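Local coordinates for petrobactin biosynthesis protein AsbB (Bacillus anthracis, PDB 3TO3) that catalyses the ATP-dependent condensation of spermidine with citryl-spermidine intermediates in the biosynthesis of the siderophore petrobactin, at residues C70-S82 against F522-W536. Numbering follows the deposited sequence.
With EDO (1,2-ethanediol), chain H.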
ATOM      1  N   CYS B  70     -10.063 -28.152 -18.405  1.00 44.27           N
ATOM      2  CA  CYS B  70      -8.788 -28.171 -19.089  1.00 43.16           C
ATOM      3  C   CYS B  70      -8.205 -29.568 -19.126  1.00 47.01           C
ATOM      4  O   CYS B  70      -8.578 -30.414 -18.320  1.00 44.21           O
ATOM      5  CB  CYS B  70      -7.812 -27.203 -18.428  1.00 35.79           C
ATOM      6  SG  CYS B  70      -7.570 -27.481 -16.711  1.00 46.22           S
ATOM      7  N   TYR B  71      -7.291 -29.789 -20.069  1.00 36.76           N
ATOM      8  CA  TYR B  71      -6.581 -31.042 -20.204  1.00 36.39           C
ATOM      9  C   TYR B  71      -5.175 -30.918 -19.593  1.00 40.32           C
ATOM     10  O   TYR B  71      -4.523 -29.885 -19.707  1.00 36.22           O
ATOM     11  CB  TYR B  71      -6.478 -31.436 -21.679  1.00 34.24           C
ATOM     12  CG  TYR B  71      -7.745 -32.057 -22.258  1.00 42.48           C
ATOM     13  CD1 TYR B  71      -8.654 -31.295 -22.996  1.00 39.86           C
ATOM     14  CD2 TYR B  71      -8.028 -33.402 -22.075  1.00 44.62           C
ATOM     15  CE1 TYR B  71      -9.817 -31.865 -23.533  1.00 41.78           C
ATOM     16  CE2 TYR B  71      -9.183 -33.987 -22.610  1.00 43.58           C
ATOM     17  CZ  TYR B  71     -10.078 -33.209 -23.331  1.00 53.72           C
ATOM     18  OH  TYR B  71     -11.221 -33.793 -23.883  1.00 57.18           O
ATOM     19  N   GLY B  72      -4.710 -31.976 -18.944  1.00 44.33           N
ATOM     20  CA  GLY B  72      -3.348 -31.997 -18.458  1.00 34.43           C
ATOM     21  C   GLY B  72      -2.913 -33.381 -18.056  1.00 40.62           C
ATOM     22  O   GLY B  72      -3.563 -34.357 -18.378  1.00 43.06           O
ATOM     23  N   ARG B  73      -1.805 -33.456 -17.332  1.00 45.47           N
ATOM     24  CA  ARG B  73      -1.193 -34.716 -16.982  1.00 43.96           C
ATOM     25  C   ARG B  73      -0.767 -34.690 -15.519  1.00 41.75           C
ATOM     26  O   ARG B  73      -0.469 -33.623 -14.967  1.00 40.81           O
ATOM     27  CB  ARG B  73       0.070 -34.914 -17.825  1.00 39.56           C
ATOM     28  CG  ARG B  73      -0.133 -35.062 -19.325  1.00 47.51           C
ATOM     29  CD  ARG B  73       1.213 -34.958 -20.088  1.00 44.56           C
ATOM     30  NE  ARG B  73       1.638 -33.554 -20.177  1.00 46.99           N
ATOM     31  CZ  ARG B  73       2.877 -33.141 -20.433  1.00 46.48           C
ATOM     32  NH1 ARG B  73       3.886 -34.009 -20.606  1.00 35.80           N
ATOM     33  NH2 ARG B  73       3.110 -31.846 -20.505  1.00 42.96           N
ATOM     34  N   GLU B  74      -0.691 -35.874 -14.919  1.00 37.78           N
ATOM     35  CA  GLU B  74      -0.023 -36.062 -13.647  1.00 45.93           C
ATOM     36  C   GLU B  74       1.318 -36.764 -13.904  1.00 52.19           C
ATOM     37  O   GLU B  74       1.352 -37.878 -14.434  1.00 55.41           O
ATOM     38  CB  GLU B  74      -0.890 -36.899 -12.730  1.00 51.03           C
ATOM     39  CG  GLU B  74      -0.405 -36.974 -11.305  1.00 67.87           C
ATOM     40  CD  GLU B  74      -1.449 -37.587 -10.365  1.00 80.26           C
ATOM     41  OE1 GLU B  74      -1.891 -36.906  -9.397  1.00 81.06           O
ATOM     42  OE2 GLU B  74      -1.834 -38.751 -10.603  1.00 82.78           O
ATOM     43  N   ARG B  75       2.421 -36.126 -13.515  1.00 42.57           N
ATOM     44  CA  ARG B  75       3.749 -36.551 -13.988  1.00 36.75           C
ATOM     45  C   ARG B  75       4.485 -37.389 -12.980  1.00 38.01           C
ATOM     46  O   ARG B  75       4.341 -37.164 -11.777  1.00 45.89           O
ATOM     47  CB  ARG B  75       4.594 -35.330 -14.208  1.00 41.33           C
ATOM     48  CG  ARG B  75       3.921 -34.326 -15.026  1.00 46.23           C
ATOM     49  CD  ARG B  75       4.406 -34.569 -16.407  1.00 61.50           C
ATOM     50  NE  ARG B  75       4.717 -33.276 -16.948  1.00 63.79           N
ATOM     51  CZ  ARG B  75       5.695 -33.023 -17.793  1.00 52.21           C
ATOM     52  NH1 ARG B  75       6.509 -33.993 -18.213  1.00 39.85           N
ATOM     53  NH2 ARG B  75       5.844 -31.768 -18.192  1.00 52.75           N
ATOM     54  N   ILE B  76       5.298 -38.334 -13.449  1.00 39.77           N
ATOM     55  CA  ILE B  76       6.038 -39.172 -12.519  1.00 41.73           C
ATOM     56  C   ILE B  76       7.009 -38.337 -11.686  1.00 50.13           C
ATOM     57  O   ILE B  76       7.457 -38.796 -10.622  1.00 59.85           O
ATOM     58  CB  ILE B  76       6.789 -40.349 -13.192  1.00 62.98           C
ATOM     59  CG1 ILE B  76       8.108 -39.870 -13.764  1.00 59.45           C
ATOM     60  CG2 ILE B  76       5.957 -41.010 -14.265  1.00 64.01           C
ATOM     61  CD1 ILE B  76       9.100 -40.948 -13.852  1.00 64.75           C
ATOM     62  N   THR B  77       7.264 -37.083 -12.079  1.00 47.57           N
ATOM     63  CA  THR B  77       8.219 -36.320 -11.298  1.00 40.79           C
ATOM     64  C   THR B  77       7.384 -35.634 -10.191  1.00 39.56           C
ATOM     65  O   THR B  77       6.899 -34.526 -10.329  1.00 35.38           O
ATOM     66  CB  THR B  77       8.867 -35.238 -12.245  1.00 46.94           C
ATOM     67  OG1 THR B  77       9.763 -35.875 -13.164  1.00 43.91           O
ATOM     68  CG2 THR B  77       9.630 -34.107 -11.488  1.00 36.72           C
ATOM     69  N   PHE B  78       7.417 -36.261  -9.017  1.00 40.33           N
ATOM     70  CA  PHE B  78       6.721 -35.814  -7.801  1.00 45.50           C
ATOM     71  C   PHE B  78       5.236 -35.640  -7.914  1.00 45.96           C
ATOM     72  O   PHE B  78       4.638 -34.982  -7.074  1.00 42.79           O
ATOM     73  CB  PHE B  78       7.359 -34.536  -7.245  1.00 43.41           C
ATOM     74  CG  PHE B  78       8.799 -34.717  -6.922  1.00 43.66           C
ATOM     75  CD1 PHE B  78       9.167 -35.362  -5.766  1.00 45.69           C
ATOM     76  CD2 PHE B  78       9.783 -34.335  -7.816  1.00 40.35           C
ATOM     77  CE1 PHE B  78      10.485 -35.583  -5.467  1.00 52.51           C
ATOM     78  CE2 PHE B  78      11.115 -34.558  -7.507  1.00 45.69           C
ATOM     79  CZ  PHE B  78      11.456 -35.188  -6.343  1.00 52.16           C
ATOM     80  N   GLY B  79       4.635 -36.292  -8.903  1.00 46.52           N
ATOM     81  CA  GLY B  79       3.219 -36.119  -9.175  1.00 41.41           C
ATOM     82  C   GLY B  79       2.822 -34.718  -9.592  1.00 42.40           C
ATOM     83  O   GLY B  79       1.658 -34.364  -9.493  1.00 45.18           O
ATOM     84  N   ARG B  80       3.761 -33.906 -10.069  1.00 42.58           N
ATOM     85  CA  ARG B  80       3.395 -32.548 -10.475  1.00 34.50           C
ATOM     86  C   ARG B  80       2.322 -32.591 -11.588  1.00 35.98           C
ATOM     87  O   ARG B  80       2.268 -33.521 -12.405  1.00 38.73           O
ATOM     88  CB  ARG B  80       4.601 -31.794 -10.982  1.00 42.61           C
ATOM     89  CG  ARG B  80       5.705 -31.561  -9.992  1.00 47.19           C
ATOM     90  CD  ARG B  80       5.452 -30.339  -9.215  1.00 47.40           C
ATOM     91  NE  ARG B  80       5.300 -29.149 -10.046  1.00 44.12           N
ATOM     92  CZ  ARG B  80       6.300 -28.351 -10.423  1.00 44.57           C
ATOM     93  NH1 ARG B  80       7.565 -28.623 -10.080  1.00 39.40           N
ATOM     94  NH2 ARG B  80       6.032 -27.280 -11.168  1.00 39.51           N
ATOM     95  N   ILE B  81       1.477 -31.576 -11.591  1.00 38.65           N
ATOM     96  CA  ILE B  81       0.422 -31.433 -12.560  1.00 38.06           C
ATOM     97  C   ILE B  81       0.910 -30.511 -13.658  1.00 42.40           C
ATOM     98  O   ILE B  81       1.401 -29.414 -13.392  1.00 40.31           O
ATOM     99  CB  ILE B  81      -0.824 -30.799 -11.899  1.00 35.98           C
ATOM    100  CG1 ILE B  81      -1.286 -31.637 -10.712  1.00 34.54           C
ATOM    101  CG2 ILE B  81      -1.975 -30.609 -12.906  1.00 38.08           C
ATOM    102  CD1 ILE B  81      -1.692 -33.030 -11.077  1.00 36.23           C
ATOM    103  N   SER B  82       0.775 -30.953 -14.898  1.00 36.57           N
ATOM    104  CA  SER B  82       1.010 -30.067 -16.029  1.00 41.54           C
ATOM    105  C   SER B  82      -0.315 -29.786 -16.673  1.00 39.95           C
ATOM    106  O   SER B  82      -1.017 -30.725 -16.987  1.00 44.74           O
ATOM    107  CB  SER B  82       1.904 -30.743 -17.070  1.00 44.89           C
ATOM    108  OG  SER B  82       3.146 -31.090 -16.526  1.00 51.26           O
ATOM    109  N   PHE B 522      11.380 -31.751 -16.728  1.00 35.64           N
ATOM    110  CA  PHE B 522      10.235 -31.364 -17.555  1.00 42.41           C
ATOM    111  C   PHE B 522      10.614 -30.825 -18.945  1.00 42.28           C
ATOM    112  O   PHE B 522       9.965 -31.133 -19.939  1.00 40.78           O
ATOM    113  CB  PHE B 522       9.391 -30.308 -16.834  1.00 45.93           C
ATOM    114  CG  PHE B 522       8.666 -30.827 -15.633  1.00 51.51           C
ATOM    115  CD1 PHE B 522       8.166 -32.109 -15.614  1.00 54.61           C
ATOM    116  CD2 PHE B 522       8.490 -30.025 -14.521  1.00 55.09           C
ATOM    117  CE1 PHE B 522       7.499 -32.574 -14.504  1.00 62.13           C
ATOM    118  CE2 PHE B 522       7.845 -30.487 -13.416  1.00 54.24           C
ATOM    119  CZ  PHE B 522       7.347 -31.762 -13.406  1.00 59.04           C
ATOM    120  N   VAL B 523      11.644 -29.985 -18.990  1.00 46.22           N
ATOM    121  CA  VAL B 523      12.101 -29.389 -20.225  1.00 43.57           C
ATOM    122  C   VAL B 523      12.679 -30.465 -21.139  1.00 41.92           C
ATOM    123  O   VAL B 523      12.363 -30.527 -22.316  1.00 40.80           O
ATOM    124  CB  VAL B 523      13.127 -28.280 -19.969  1.00 43.67           C
ATOM    125  CG1 VAL B 523      13.822 -27.917 -21.253  1.00 40.69           C
ATOM    126  CG2 VAL B 523      12.440 -27.054 -19.400  1.00 41.65           C
ATOM    127  N   LEU B 524      13.464 -31.364 -20.569  1.00 44.97           N
ATOM    128  CA  LEU B 524      14.064 -32.408 -21.364  1.00 41.59           C
ATOM    129  C   LEU B 524      12.983 -33.314 -21.961  1.00 42.40           C
ATOM    130  O   LEU B 524      13.035 -33.618 -23.154  1.00 42.24           O
ATOM    131  CB  LEU B 524      15.108 -33.189 -20.555  1.00 37.22           C
ATOM    132  CG  LEU B 524      16.334 -32.373 -20.125  1.00 42.16           C
ATOM    133  CD1 LEU B 524      17.324 -33.281 -19.428  1.00 37.10           C
ATOM    134  CD2 LEU B 524      17.024 -31.614 -21.301  1.00 38.32           C
ATOM    135  N   ALA B 525      12.011 -33.733 -21.142  1.00 41.70           N
ATOM    136  CA  ALA B 525      10.887 -34.548 -21.643  1.00 47.90           C
ATOM    137  C   ALA B 525      10.069 -33.860 -22.751  1.00 53.82           C
ATOM    138  O   ALA B 525       9.772 -34.457 -23.795  1.00 49.79           O
ATOM    139  CB  ALA B 525       9.945 -34.975 -20.512  1.00 35.04           C
ATOM    140  N   ASP B 526       9.676 -32.614 -22.524  1.00 48.42           N
ATOM    141  CA  ASP B 526       8.751 -32.026 -23.477  1.00 49.57           C
ATOM    142  C   ASP B 526       9.412 -31.492 -24.741  1.00 47.50           C
ATOM    143  O   ASP B 526       8.804 -31.477 -25.785  1.00 49.83           O
ATOM    144  CB  ASP B 526       7.828 -31.021 -22.788  1.00 58.00           C
ATOM    145  CG  ASP B 526       7.015 -31.671 -21.641  1.00 64.55           C
ATOM    146  OD1 ASP B 526       6.328 -32.701 -21.872  1.00 64.85           O
ATOM    147  OD2 ASP B 526       7.098 -31.169 -20.503  1.00 63.52           O
ATOM    148  N   LYS B 527      10.629 -30.992 -24.619  1.00 52.99           N
ATOM    149  CA  LYS B 527      11.401 -30.545 -25.767  1.00 50.37           C
ATOM    150  C   LYS B 527      12.214 -31.588 -26.546  1.00 52.17           C
ATOM    151  O   LYS B 527      12.409 -31.465 -27.756  1.00 54.24           O
ATOM    152  CB  LYS B 527      12.292 -29.370 -25.366  1.00 58.13           C
ATOM    153  CG  LYS B 527      11.494 -28.208 -24.750  1.00 52.81           C
ATOM    154  CD  LYS B 527      10.450 -27.708 -25.733  1.00 50.22           C
ATOM    155  CE  LYS B 527      10.106 -26.271 -25.406  1.00 59.62           C
ATOM    156  NZ  LYS B 527       9.047 -25.671 -26.281  1.00 69.38           N
ATOM    157  N   TYR B 528      12.875 -32.456 -25.815  1.00 48.62           N
ATOM    158  CA  TYR B 528      13.690 -33.501 -26.401  1.00 55.04           C
ATOM    159  C   TYR B 528      13.185 -34.936 -26.354  1.00 57.16           C
ATOM    160  O   TYR B 528      13.888 -35.844 -26.795  1.00 55.83           O
ATOM    161  CB  TYR B 528      15.142 -33.357 -25.939  1.00 52.39           C
ATOM    162  CG  TYR B 528      15.644 -31.920 -26.057  1.00 47.70           C
ATOM    163  CD1 TYR B 528      16.028 -31.404 -27.276  1.00 51.90           C
ATOM    164  CD2 TYR B 528      15.684 -31.075 -24.962  1.00 41.83           C
ATOM    165  CE1 TYR B 528      16.477 -30.091 -27.404  1.00 59.49           C
ATOM    166  CE2 TYR B 528      16.135 -29.746 -25.078  1.00 48.05           C
ATOM    167  CZ  TYR B 528      16.532 -29.274 -26.308  1.00 57.34           C
ATOM    168  OH  TYR B 528      16.980 -27.984 -26.476  1.00 59.13           O
ATOM    169  N   GLU B 529      12.028 -35.170 -25.747  1.00 50.10           N
ATOM    170  CA  GLU B 529      11.547 -36.553 -25.608  1.00 55.91           C
ATOM    171  C   GLU B 529      12.477 -37.394 -24.752  1.00 52.45           C
ATOM    172  O   GLU B 529      12.531 -38.608 -24.892  1.00 57.59           O
ATOM    173  CB  GLU B 529      11.415 -37.257 -26.966  1.00 62.19           C
ATOM    174  CG  GLU B 529      10.828 -36.416 -28.066  1.00 83.25           C
ATOM    175  CD  GLU B 529       9.504 -35.812 -27.675  1.00103.63           C
ATOM    176  OE1 GLU B 529       8.537 -36.587 -27.477  1.00111.40           O
ATOM    177  OE2 GLU B 529       9.433 -34.565 -27.558  1.00110.10           O
ATOM    178  N   TRP B 530      13.226 -36.748 -23.874  1.00 52.17           N
ATOM    179  CA  TRP B 530      13.974 -37.471 -22.856  1.00 55.88           C
ATOM    180  C   TRP B 530      12.976 -37.794 -21.741  1.00 55.93           C
ATOM    181  O   TRP B 530      12.364 -36.900 -21.139  1.00 57.76           O
ATOM    182  CB  TRP B 530      15.129 -36.612 -22.339  1.00 57.66           C
ATOM    183  CG  TRP B 530      16.087 -37.358 -21.516  1.00 58.02           C
ATOM    184  CD1 TRP B 530      16.096 -37.472 -20.152  1.00 56.38           C
ATOM    185  CD2 TRP B 530      17.195 -38.103 -21.985  1.00 59.17           C
ATOM    186  NE1 TRP B 530      17.145 -38.251 -19.747  1.00 52.68           N
ATOM    187  CE2 TRP B 530      17.837 -38.655 -20.857  1.00 62.15           C
ATOM    188  CE3 TRP B 530      17.719 -38.352 -23.248  1.00 64.19           C
ATOM    189  CZ2 TRP B 530      18.961 -39.453 -20.960  1.00 69.65           C
ATOM    190  CZ3 TRP B 530      18.834 -39.148 -23.346  1.00 72.92           C
ATOM    191  CH2 TRP B 530      19.445 -39.691 -22.212  1.00 72.86           C
ATOM    192  N   LYS B 531      12.803 -39.084 -21.493  1.00 55.25           N
ATOM    193  CA  LYS B 531      11.800 -39.570 -20.568  1.00 50.37           C
ATOM    194  C   LYS B 531      12.188 -39.209 -19.149  1.00 51.88           C
ATOM    195  O   LYS B 531      13.375 -39.209 -18.800  1.00 50.93           O
ATOM    196  CB  LYS B 531      11.630 -41.090 -20.712  1.00 69.27           C
ATOM    197  CG  LYS B 531      10.633 -41.531 -21.810  1.00 74.01           C
ATOM    198  CD  LYS B 531      10.726 -43.042 -22.113  1.00 91.42           C
ATOM    199  CE  LYS B 531      10.271 -43.931 -20.949  1.00101.48           C
ATOM    200  NZ  LYS B 531       8.786 -43.897 -20.723  1.00106.00           N
ATOM    201  N   GLU B 532      11.177 -38.899 -18.342  1.00 49.90           N
ATOM    202  CA  GLU B 532      11.391 -38.513 -16.965  1.00 45.27           C
ATOM    203  C   GLU B 532      12.005 -39.656 -16.174  1.00 48.42           C
ATOM    204  O   GLU B 532      12.898 -39.419 -15.350  1.00 46.28           O
ATOM    205  CB  GLU B 532      10.094 -38.019 -16.318  1.00 40.33           C
ATOM    206  CG  GLU B 532       9.641 -36.591 -16.761  1.00 42.49           C
ATOM    207  CD  GLU B 532       8.166 -36.347 -16.411  1.00 53.64           C
ATOM    208  OE1 GLU B 532       7.909 -36.099 -15.229  1.00 50.42           O
ATOM    209  OE2 GLU B 532       7.261 -36.463 -17.284  1.00 58.90           O
ATOM    210  N   GLU B 533      11.539 -40.879 -16.449  1.00 43.58           N
ATOM    211  CA  GLU B 533      12.118 -42.100 -15.877  1.00 51.12           C
ATOM    212  C   GLU B 533      13.636 -42.180 -16.087  1.00 52.90           C
ATOM    213  O   GLU B 533      14.374 -42.432 -15.132  1.00 54.47           O
ATOM    214  CB  GLU B 533      11.444 -43.373 -16.439  1.00 48.20           C
ATOM    215  CG  GLU B 533       9.939 -43.434 -16.195  1.00 72.16           C
ATOM    216  CD  GLU B 533       9.111 -42.588 -17.196  1.00 85.70           C
ATOM    217  OE1 GLU B 533       9.597 -41.538 -17.680  1.00 81.08           O
ATOM    218  OE2 GLU B 533       7.966 -42.988 -17.506  1.00 93.80           O
ATOM    219  N   SER B 534      14.093 -41.965 -17.322  1.00 49.02           N
ATOM    220  CA  SER B 534      15.539 -41.955 -17.624  1.00 48.21           C
ATOM    221  C   SER B 534      16.267 -40.853 -16.850  1.00 46.44           C
ATOM    222  O   SER B 534      17.354 -41.071 -16.319  1.00 52.71           O
ATOM    223  CB  SER B 534      15.820 -41.769 -19.121  1.00 43.05           C
ATOM    224  OG  SER B 534      15.158 -42.756 -19.868  1.00 57.85           O
ATOM    225  N   PHE B 535      15.680 -39.662 -16.817  1.00 43.83           N
ATOM    226  CA  PHE B 535      16.255 -38.552 -16.054  1.00 44.88           C
ATOM    227  C   PHE B 535      16.514 -39.016 -14.611  1.00 45.57           C
ATOM    228  O   PHE B 535      17.640 -38.918 -14.121  1.00 39.17           O
ATOM    229  CB  PHE B 535      15.308 -37.345 -16.087  1.00 41.50           C
ATOM    230  CG  PHE B 535      15.819 -36.138 -15.365  1.00 36.56           C
ATOM    231  CD1 PHE B 535      16.345 -35.056 -16.075  1.00 36.27           C
ATOM    232  CD2 PHE B 535      15.736 -36.056 -13.983  1.00 33.35           C
ATOM    233  CE1 PHE B 535      16.816 -33.917 -15.410  1.00 40.26           C
ATOM    234  CE2 PHE B 535      16.202 -34.927 -13.298  1.00 32.81           C
ATOM    235  CZ  PHE B 535      16.734 -33.851 -14.010  1.00 41.10           C
ATOM    236  N   TRP B 536      15.490 -39.552 -13.946  1.00 33.81           N
ATOM    237  CA  TRP B 536      15.647 -39.920 -12.541  1.00 43.09           C
ATOM    238  C   TRP B 536      16.555 -41.136 -12.343  1.00 46.60           C
ATOM    239  O   TRP B 536      17.238 -41.253 -11.319  1.00 47.59           O
ATOM    240  CB  TRP B 536      14.287 -40.037 -11.810  1.00 38.21           C
ATOM    241  CG  TRP B 536      13.617 -38.677 -11.779  1.00 37.51           C
ATOM    242  CD1 TRP B 536      12.538 -38.265 -12.521  1.00 40.76           C
ATOM    243  CD2 TRP B 536      14.045 -37.533 -11.028  1.00 35.67           C
ATOM    244  NE1 TRP B 536      12.264 -36.936 -12.255  1.00 41.23           N
ATOM    245  CE2 TRP B 536      13.172 -36.473 -11.340  1.00 36.25           C
ATOM    246  CE3 TRP B 536      15.074 -37.307 -10.107  1.00 44.60           C
ATOM    247  CZ2 TRP B 536      13.300 -35.215 -10.761  1.00 41.27           C
ATOM    248  CZ3 TRP B 536      15.203 -36.053  -9.540  1.00 37.47           C
ATOM    249  CH2 TRP B 536      14.314 -35.026  -9.856  1.00 39.53           C
TER
HETATM  250  C1  EDO H 620      14.510 -42.541 -23.431  1.00 84.02           C
HETATM  251  O1  EDO H 620      13.475 -42.085 -22.578  1.00 88.08           O
HETATM  252  C2  EDO H 620      15.568 -41.457 -23.460  1.00 84.12           C
HETATM  253  O2  EDO H 620      16.137 -41.478 -24.773  1.00 93.53           O
HETATM  254  O   HOH W   1       5.438 -38.282 -16.562  1.00 59.94           O
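R75 illustrates how one arginine can be shared between two helices: its NH2 meets D526 OD2 at 2.7 Å on the syn lone pair, while NH1 lies 2.7 Å from E532 OE2, approaching from above a carboxylate plane turned 86° from the guanidinium. Bends at chi2 (-96°) and chi3 (-135°) swing the group across to these acids, and a nearly straight bond from NE to S82 OG within 70-82 fixes its rotation. D526 is itself shared, since R73 NH1 gives to OD1 at 3.0 Å; R73 NE is salt-bridged to D84. R73 NH1 lies over one face of the R75 guanidinium, 3.5 Å above its plane, and the acid around the two arginines would tend to offset their charges.

The arginines, with S82, belong to a beta hairpin of the antiparallel sheet formed by the N-terminal part of the chain, with a type I' turn at T77-R80. The hairpin end docks where helix 502-528 ends and residues 529-531 lead into helix 532-547, in the FhuF-like region of this IucA/IucC-family synthetase, with the side chain of F522 about 7 Å from that of the ATP-binding Y391.

Two hydrogen bonds meet at T77 OG1, which receives W536 NE1 in the indole plane at 2.9 Å and donates to the anti lone pair of E532 OE1. A water joins I76 N to E532 OE2.

Among aromatic and apolar contacts, F522 CD1 sits 3.4 Å from R75 CZ, over the guanidinium face opposite R73. The F522 ring also packs against T77 and R80, whose guanidinium pairs with E519. F78 points its edge at the face of W536, and I76 CD1 rests on E533 CG.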